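Local coordinates for SH2 domain-containing protein 3C (Homo sapiens, PDB 3T6G), which acts as an adapter in integrin-mediated cell adhesion and migration; this chain is its C-terminal Cdc25-homology/Ras-GEF domain, whose closed conformation is required for binding BCAR1, at residues W82-L87 / R247-H252; E122-L127 / H312-A317. The protein carries 2 engineered substitutions. All coordinates share one frame; numbering follows the deposited sequence.

Contact 1 (W82-L87 / R247-H252)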
ATOM      1  N   TRP A  82      -6.929 -14.212   0.826  1.00 68.08           N
ATOM      2  CA  TRP A  82      -6.443 -13.180  -0.107  1.00 60.46           C
ATOM      3  C   TRP A  82      -5.361 -12.256   0.453  1.00 57.47           C
ATOM      4  O   TRP A  82      -5.355 -11.932   1.642  1.00 64.90           O
ATOM      5  CB  TRP A  82      -7.626 -12.342  -0.550  1.00 55.37           C
ATOM      6  CG  TRP A  82      -8.700 -13.176  -1.153  1.00 48.02           C
ATOM      7  CD1 TRP A  82      -9.987 -13.327  -0.701  1.00 47.35           C
ATOM      8  CD2 TRP A  82      -8.587 -13.995  -2.325  1.00 48.96           C
ATOM      9  NE1 TRP A  82     -10.681 -14.188  -1.519  1.00 60.51           N
ATOM     10  CE2 TRP A  82      -9.847 -14.614  -2.525  1.00 56.83           C
ATOM     11  CE3 TRP A  82      -7.549 -14.257  -3.226  1.00 48.94           C
ATOM     12  CZ2 TRP A  82     -10.093 -15.481  -3.585  1.00 54.32           C
ATOM     13  CZ3 TRP A  82      -7.798 -15.110  -4.299  1.00 53.01           C
ATOM     14  CH2 TRP A  82      -9.060 -15.717  -4.465  1.00 58.36           C
ATOM     15  N   GLY A  83      -4.442 -11.837  -0.407  1.00 52.93           N
ATOM     16  CA  GLY A  83      -3.380 -10.917  -0.014  1.00 53.27           C
ATOM     17  C   GLY A  83      -3.935  -9.608   0.528  1.00 58.55           C
ATOM     18  O   GLY A  83      -3.296  -8.935   1.330  1.00 56.32           O
ATOM     19  N   MET A  84      -5.136  -9.243   0.096  1.00 54.79           N
ATOM     20  CA  MET A  84      -5.734  -8.020   0.574  1.00 52.37           C
ATOM     21  C   MET A  84      -5.967  -8.140   2.055  1.00 62.39           C
ATOM     22  O   MET A  84      -5.745  -7.180   2.802  1.00 65.35           O
ATOM     23  CB  MET A  84      -7.048  -7.708  -0.152  1.00 60.34           C
ATOM     24  CG  MET A  84      -6.894  -7.179  -1.594  1.00 63.86           C
ATOM     25  SD  MET A  84      -5.825  -5.720  -1.778  1.00 58.73           S
ATOM     26  CE  MET A  84      -4.251  -6.486  -2.085  1.00 33.05           C
ATOM     27  N   GLU A  85      -6.431  -9.316   2.473  1.00 62.21           N
ATOM     28  CA  GLU A  85      -6.651  -9.608   3.886  1.00 57.24           C
ATOM     29  C   GLU A  85      -5.316  -9.713   4.593  1.00 56.44           C
ATOM     30  O   GLU A  85      -5.119  -9.137   5.662  1.00 58.69           O
ATOM     31  CB  GLU A  85      -7.443 -10.893   4.056  1.00 54.58           C
ATOM     32  CG  GLU A  85      -7.598 -11.331   5.489  1.00 69.85           C
ATOM     33  CD  GLU A  85      -8.845 -12.178   5.688  1.00 81.03           C
ATOM     34  OE1 GLU A  85      -9.501 -12.482   4.665  1.00 86.31           O
ATOM     35  OE2 GLU A  85      -9.172 -12.528   6.850  1.00 79.86           O
ATOM     36  N   LEU A  86      -4.375 -10.393   3.958  1.00 59.60           N
ATOM     37  CA  LEU A  86      -3.069 -10.607   4.571  1.00 60.88           C
ATOM     38  C   LEU A  86      -2.380  -9.309   4.971  1.00 67.26           C
ATOM     39  O   LEU A  86      -1.681  -9.266   5.980  1.00 70.20           O
ATOM     40  CB  LEU A  86      -2.143 -11.437   3.668  1.00 44.44           C
ATOM     41  CG  LEU A  86      -0.783 -11.676   4.343  1.00 54.10           C
ATOM     42  CD1 LEU A  86      -0.985 -12.464   5.640  1.00 60.19           C
ATOM     43  CD2 LEU A  86       0.240 -12.387   3.464  1.00 45.99           C
ATOM     44  N   LEU A  87      -2.557  -8.247   4.191  1.00 69.81           N
ATOM     45  CA  LEU A  87      -1.790  -7.024   4.459  1.00 71.18           C
ATOM     46  C   LEU A  87      -2.336  -6.116   5.577  1.00 66.15           C
ATOM     47  O   LEU A  87      -1.733  -5.091   5.885  1.00 58.42           O
ATOM     48  CB  LEU A  87      -1.475  -6.244   3.171  1.00 68.86           C
ATOM     49  CG  LEU A  87      -2.592  -5.999   2.165  1.00 69.65           C
ATOM     50  CD1 LEU A  87      -3.540  -4.968   2.702  1.00 71.90           C
ATOM     51  CD2 LEU A  87      -1.996  -5.531   0.863  1.00 58.47           C
ATOM     52  N   ARG A 247     -11.103  -2.439   6.244  1.00 67.68           N
ATOM     53  CA  ARG A 247     -11.847  -3.624   6.643  1.00 72.95           C
ATOM     54  C   ARG A 247     -12.775  -4.018   5.510  1.00 68.50           C
ATOM     55  O   ARG A 247     -13.056  -5.196   5.317  1.00 65.38           O
ATOM     56  CB  ARG A 247     -12.671  -3.389   7.911  1.00 64.82           C
ATOM     57  CG  ARG A 247     -11.886  -2.961   9.118  1.00 68.82           C
ATOM     58  CD  ARG A 247     -12.854  -2.530  10.218  1.00 58.09           C
ATOM     59  NE  ARG A 247     -13.270  -3.656  11.036  1.00 51.02           N
ATOM     60  CZ  ARG A 247     -14.455  -3.764  11.637  1.00 63.25           C
ATOM     61  NH1 ARG A 247     -15.370  -2.818  11.472  1.00 63.35           N
ATOM     62  NH2 ARG A 247     -14.732  -4.832  12.397  1.00 54.97           N
ATOM     63  N   THR A 248     -13.280  -3.023   4.790  1.00 61.74           N
ATOM     64  CA  THR A 248     -14.100  -3.283   3.613  1.00 75.66           C
ATOM     65  C   THR A 248     -13.248  -4.032   2.585  1.00 74.70           C
ATOM     66  O   THR A 248     -13.659  -5.045   2.027  1.00 80.00           O
ATOM     67  CB  THR A 248     -14.611  -1.979   2.995  1.00 77.59           C
ATOM     68  OG1 THR A 248     -14.735  -0.988   4.022  1.00 89.86           O
ATOM     69  CG2 THR A 248     -15.970  -2.196   2.342  1.00 73.77           C
ATOM     70  N   VAL A 249     -12.043  -3.518   2.378  1.00 63.02           N
ATOM     71  CA  VAL A 249     -11.048  -4.119   1.522  1.00 65.66           C
ATOM     72  C   VAL A 249     -10.764  -5.593   1.810  1.00 71.61           C
ATOM     73  O   VAL A 249     -10.817  -6.453   0.910  1.00 66.55           O
ATOM     74  CB  VAL A 249      -9.734  -3.387   1.681  1.00 56.81           C
ATOM     75  CG1 VAL A 249      -8.604  -4.281   1.233  1.00 51.57           C
ATOM     76  CG2 VAL A 249      -9.771  -2.053   0.903  1.00 40.35           C
ATOM     77  N   ALA A 250     -10.430  -5.877   3.063  1.00 67.12           N
ATOM     78  CA  ALA A 250     -10.038  -7.219   3.451  1.00 61.28           C
ATOM     79  C   ALA A 250     -11.227  -8.156   3.285  1.00 68.45           C
ATOM     80  O   ALA A 250     -11.083  -9.327   2.929  1.00 73.51           O
ATOM     81  CB  ALA A 250      -9.505  -7.239   4.892  1.00 53.80           C
ATOM     82  N   HIS A 251     -12.410  -7.610   3.509  1.00 66.02           N
ATOM     83  CA  HIS A 251     -13.635  -8.380   3.436  1.00 68.35           C
ATOM     84  C   HIS A 251     -14.002  -8.622   1.976  1.00 74.61           C
ATOM     85  O   HIS A 251     -14.915  -9.377   1.674  1.00 79.86           O
ATOM     86  CB  HIS A 251     -14.727  -7.579   4.123  1.00 68.61           C
ATOM     87  CG  HIS A 251     -16.094  -8.171   4.011  1.00 74.66           C
ATOM     88  ND1 HIS A 251     -16.523  -9.212   4.807  1.00 81.36           N
ATOM     89  CD2 HIS A 251     -17.146  -7.842   3.218  1.00 69.57           C
ATOM     90  CE1 HIS A 251     -17.774  -9.511   4.498  1.00 82.77           C
ATOM     91  NE2 HIS A 251     -18.173  -8.698   3.535  1.00 81.29           N
ATOM     92  N   HIS A 252     -13.286  -7.972   1.069  1.00 69.36           N
ATOM     93  CA  HIS A 252     -13.647  -8.004  -0.330  1.00 72.27           C
ATOM     94  C   HIS A 252     -12.562  -8.629  -1.213  1.00 70.30           C
ATOM     95  O   HIS A 252     -12.561  -8.445  -2.431  1.00 67.74           O
ATOM     96  CB  HIS A 252     -13.992  -6.590  -0.808  1.00 72.25           C
ATOM     97  CG  HIS A 252     -15.364  -6.149  -0.413  1.00 72.74           C
ATOM     98  ND1 HIS A 252     -15.800  -4.851  -0.560  1.00 74.60           N
ATOM     99  CD2 HIS A 252     -16.397  -6.834   0.125  1.00 78.16           C
ATOM    100  CE1 HIS A 252     -17.048  -4.756  -0.133  1.00 71.13           C
ATOM    101  NE2 HIS A 252     -17.434  -5.944   0.286  1.00 75.04           N
TER
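Ala250 lays its methyl group over the backbone of Glu85, with Ala250 CB 3.8 Å from Glu85 CA, where the short helix 83-86 meets the end of helix 236-250 in the all-helical Cdc25-homology (Ras-GEF) domain. The two backbones come very near: Glu85 CA and Ala250 CA are 4.2 Å apart, a distance that a side chain as small as alanine allows. The methyl also faces the carbonyl of the preceding residue, with Met84 O 4.3 Å from Ala250 CB. The residue before Ala250, Val249, adds a second apolar touch, its CG1 meeting Met84 CB at 4.0 Å. Of the methionine side chain, only CB comes this close. With CG set beside the backbone N (chi1 -75°) and further bends at chi2 and chi3, the thioether leads away from 247-252; the side chain also touches Pro207.

Glu85 follows another course. Its CB passes the carbonyl of Ala250, CB to Ala250 O being 4.1 Å, while the extended chain carries the carboxylate on to a different protein chain of the assembly. There OE2 forms a salt bridge with a basic side chain and a hydrogen bond with a polar one, and Arg247 makes a salt bridge to an acidic side chain of the same neighbour. This buried seam thus backs a binding surface, consistent with the role of the closed domain in recognising BCAR1.

Both segments contain helix starts as well. Trp82 is the N-cap of helix 83-86 and its ring stacks on His257, a residue of helix 253-263, for which His252 is the N-cap. In the first turn after Trp82, its carbonyl oxygen accepts the backbone N-H of Leu86, with Leu86 N to Trp82 O 2.9 Å.

Contact 2 (E122-L127 / H312-A317)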
ATOM      1  N   GLU A 122       9.822  17.817 -27.264  1.00 71.27           N
ATOM      2  CA  GLU A 122       8.637  17.461 -28.046  1.00 73.93           C
ATOM      3  C   GLU A 122       8.316  15.948 -28.068  1.00 71.60           C
ATOM      4  O   GLU A 122       7.155  15.558 -27.934  1.00 63.99           O
ATOM      5  CB  GLU A 122       8.790  17.995 -29.456  1.00 68.47           C
ATOM      6  CG  GLU A 122       7.498  18.162 -30.206  1.00 79.03           C
ATOM      7  CD  GLU A 122       7.717  18.870 -31.536  1.00 85.04           C
ATOM      8  OE1 GLU A 122       7.960  18.149 -32.534  1.00 80.70           O
ATOM      9  OE2 GLU A 122       7.670  20.132 -31.561  1.00 80.54           O
ATOM     10  N   GLU A 123       9.333  15.105 -28.247  1.00 68.27           N
ATOM     11  CA  GLU A 123       9.154  13.654 -28.085  1.00 76.50           C
ATOM     12  C   GLU A 123       8.799  13.289 -26.655  1.00 70.94           C
ATOM     13  O   GLU A 123       7.877  12.496 -26.414  1.00 71.99           O
ATOM     14  CB  GLU A 123      10.427  12.892 -28.442  1.00 87.07           C
ATOM     15  CG  GLU A 123      10.721  12.792 -29.916  1.00 96.25           C
ATOM     16  CD  GLU A 123      12.061  12.140 -30.168  1.00100.60           C
ATOM     17  OE1 GLU A 123      12.337  11.084 -29.531  1.00 88.54           O
ATOM     18  OE2 GLU A 123      12.839  12.703 -30.983  1.00101.06           O
ATOM     19  N   ARG A 124       9.569  13.842 -25.715  1.00 58.97           N
ATOM     20  CA  ARG A 124       9.308  13.662 -24.298  1.00 56.74           C
ATOM     21  C   ARG A 124       7.867  14.002 -23.916  1.00 64.25           C
ATOM     22  O   ARG A 124       7.232  13.242 -23.185  1.00 75.18           O
ATOM     23  CB  ARG A 124      10.257  14.508 -23.485  1.00 68.11           C
ATOM     24  CG  ARG A 124      11.465  13.772 -23.008  1.00 70.28           C
ATOM     25  CD  ARG A 124      11.847  14.322 -21.658  1.00 64.97           C
ATOM     26  NE  ARG A 124      11.972  15.764 -21.727  1.00 61.74           N
ATOM     27  CZ  ARG A 124      12.923  16.380 -22.421  1.00 67.73           C
ATOM     28  NH1 ARG A 124      13.818  15.661 -23.087  1.00 60.81           N
ATOM     29  NH2 ARG A 124      12.988  17.709 -22.436  1.00 75.59           N
ATOM     30  N   ALA A 125       7.350  15.130 -24.404  1.00 50.55           N
ATOM     31  CA  ALA A 125       5.968  15.501 -24.120  1.00 56.19           C
ATOM     32  C   ALA A 125       5.016  14.394 -24.530  1.00 60.53           C
ATOM     33  O   ALA A 125       4.115  14.036 -23.780  1.00 68.11           O
ATOM     34  CB  ALA A 125       5.582  16.830 -24.821  1.00 51.39           C
ATOM     35  N   ALA A 126       5.218  13.857 -25.726  1.00 61.87           N
ATOM     36  CA  ALA A 126       4.383  12.768 -26.244  1.00 61.12           C
ATOM     37  C   ALA A 126       4.471  11.503 -25.379  1.00 50.72           C
ATOM     38  O   ALA A 126       3.473  10.834 -25.125  1.00 55.83           O
ATOM     39  CB  ALA A 126       4.768  12.459 -27.676  1.00 63.75           C
ATOM     40  N   LEU A 127       5.676  11.187 -24.928  1.00 45.53           N
ATOM     41  CA  LEU A 127       5.888  10.116 -23.954  1.00 44.27           C
ATOM     42  C   LEU A 127       5.211  10.416 -22.602  1.00 52.36           C
ATOM     43  O   LEU A 127       4.587   9.542 -21.999  1.00 58.76           O
ATOM     44  CB  LEU A 127       7.387   9.896 -23.744  1.00 50.29           C
ATOM     45  CG  LEU A 127       7.735   8.765 -22.760  1.00 65.19           C
ATOM     46  CD1 LEU A 127       6.763   7.615 -22.896  1.00 61.32           C
ATOM     47  CD2 LEU A 127       9.162   8.289 -22.959  1.00 64.45           C
ATOM     48  N   HIS A 312      18.481  17.619 -15.078  1.00 86.33           N
ATOM     49  CA  HIS A 312      19.153  18.896 -15.250  1.00 86.03           C
ATOM     50  C   HIS A 312      19.926  18.958 -16.545  1.00 86.86           C
ATOM     51  O   HIS A 312      20.055  20.030 -17.128  1.00 90.30           O
ATOM     52  CB  HIS A 312      20.076  19.202 -14.070  1.00 86.89           C
ATOM     53  CG  HIS A 312      19.415  19.988 -12.985  1.00 86.34           C
ATOM     54  ND1 HIS A 312      18.696  19.395 -11.969  1.00 87.82           N
ATOM     55  CD2 HIS A 312      19.346  21.323 -12.766  1.00 91.91           C
ATOM     56  CE1 HIS A 312      18.225  20.329 -11.162  1.00 91.09           C
ATOM     57  NE2 HIS A 312      18.601  21.508 -11.625  1.00 94.70           N
ATOM     58  N   LYS A 313      20.446  17.810 -16.978  1.00 88.87           N
ATOM     59  CA  LYS A 313      21.144  17.692 -18.256  1.00 88.88           C
ATOM     60  C   LYS A 313      20.151  17.910 -19.370  1.00 90.32           C
ATOM     61  O   LYS A 313      20.443  18.568 -20.370  1.00 91.06           O
ATOM     62  CB  LYS A 313      21.753  16.303 -18.419  1.00 90.85           C
ATOM     63  CG  LYS A 313      22.962  16.037 -17.546  1.00103.71           C
ATOM     64  CD  LYS A 313      24.273  16.235 -18.311  1.00110.66           C
ATOM     65  CE  LYS A 313      25.470  15.812 -17.453  1.00114.06           C
ATOM     66  NZ  LYS A 313      26.765  15.846 -18.192  1.00115.20           N
ATOM     67  N   LEU A 314      18.969  17.335 -19.191  1.00 86.10           N
ATOM     68  CA  LEU A 314      17.911  17.460 -20.174  1.00 81.65           C
ATOM     69  C   LEU A 314      17.468  18.911 -20.293  1.00 81.92           C
ATOM     70  O   LEU A 314      17.650  19.535 -21.336  1.00 86.74           O
ATOM     71  CB  LEU A 314      16.736  16.571 -19.792  1.00 75.97           C
ATOM     72  CG  LEU A 314      16.468  15.406 -20.732  1.00 77.36           C
ATOM     73  CD1 LEU A 314      17.752  14.859 -21.325  1.00 82.05           C
ATOM     74  CD2 LEU A 314      15.710  14.330 -19.993  1.00 71.90           C
ATOM     75  N   GLU A 315      16.882  19.442 -19.225  1.00 80.42           N
ATOM     76  CA  GLU A 315      16.477  20.849 -19.188  1.00 75.46           C
ATOM     77  C   GLU A 315      17.166  21.575 -18.032  1.00 79.51           C
ATOM     78  O   GLU A 315      16.638  21.614 -16.929  1.00 77.01           O
ATOM     79  CB  GLU A 315      14.949  20.980 -19.084  1.00 66.99           C
ATOM     80  CG  GLU A 315      14.192  20.122 -20.101  1.00 74.70           C
ATOM     81  CD  GLU A 315      12.688  20.352 -20.080  1.00 84.53           C
ATOM     82  OE1 GLU A 315      12.256  21.410 -19.576  1.00 86.04           O
ATOM     83  OE2 GLU A 315      11.938  19.471 -20.570  1.00 84.17           O
ATOM     84  N   PRO A 316      18.351  22.159 -18.295  1.00 89.84           N
ATOM     85  CA  PRO A 316      19.160  22.871 -17.293  1.00 95.87           C
ATOM     86  C   PRO A 316      18.410  24.014 -16.610  1.00102.68           C
ATOM     87  O   PRO A 316      17.587  24.678 -17.254  1.00 93.72           O
ATOM     88  CB  PRO A 316      20.320  23.434 -18.120  1.00 90.11           C
ATOM     89  CG  PRO A 316      20.430  22.488 -19.291  1.00 85.87           C
ATOM     90  CD  PRO A 316      19.002  22.156 -19.619  1.00 86.16           C
ATOM     91  N   ALA A 317      18.713  24.230 -15.326  1.00110.42           N
ATOM     92  CA  ALA A 317      18.052  25.249 -14.499  1.00113.90           C
ATOM     93  C   ALA A 317      18.669  26.657 -14.592  1.00111.21           C
ATOM     94  O   ALA A 317      17.949  27.633 -14.772  1.00115.08           O
ATOM     95  CB  ALA A 317      18.014  24.788 -13.042  1.00117.21           C
TER
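Helix 121-140 runs past the exposed Glu122 and Glu123 to Arg124, which spans to Leu314 and Glu315 at the end of helix 296-314. The closest backbones here, Arg124 CA and Leu314 CA, are 10.3 Å apart, and the arginine bridges that distance with a chain bent at chi2 and chi3. Leu314 covers one face of the guanidinium, its CG 3.6 Å from Arg124 NH1 and its CD2 3.9 Å from the same nitrogen. Glu315 meets the edge of the group, its side chain reaching out head-on against that of Arg124. Arg124 NH2 donates to Glu315 OE2 at 2.8 Å, forming a salt bridge with an N-H...O angle of 149°. OE2 is met on its anti side, 20° out of the carboxylate plane, and the guanidinium and carboxylate planes are turned 46° apart; with Arg124 NE 3.9 Å from Glu315 OE2, the grip has a single prong.

Thr166 OG1 joins both partners, bonding to Glu315 OE2 and Arg124 NE, while Gln165 N holds Glu315 OE1 and Ser117 O takes Arg124 NH1. A methionine in place of Arg124 would probably leave the buried Glu315 carboxylate without its opposite charge and Ser117 O without this donor. Leu127, a turn further on, packs on Asp113 and Ser117.

Glu315 is the first residue past helix 296-314 to leave helical geometry, so the salt bridge sits just where that helix ends. A buried arginine-glutamate pair thus ties this late helix of the Ras-GEF domain to helix 121-140 and to the first turn of helix 164-173.

Overall arrangement
Followed from the N terminus, the chain passes helix 83-86, runs through helix 93-115 into helix 121-140, returns through helix 236-250 and ends beyond helix 296-314. Contact 1 closes a loop of 159 residues between 82-87 and 247-252, and contact 2 one of 184 residues between 122-127 and 312-317. The segments alternate, so the loops cross rather than nest. The two sites lie on opposite sides of the chain's centre, their centres 41 Å apart and their nearest atoms about 27 Å apart. Contact 1 joins parts of the domain beside the partner protein, whereas contact 2 secures the C-terminal helix at the far end of the same Ras-GEF domain.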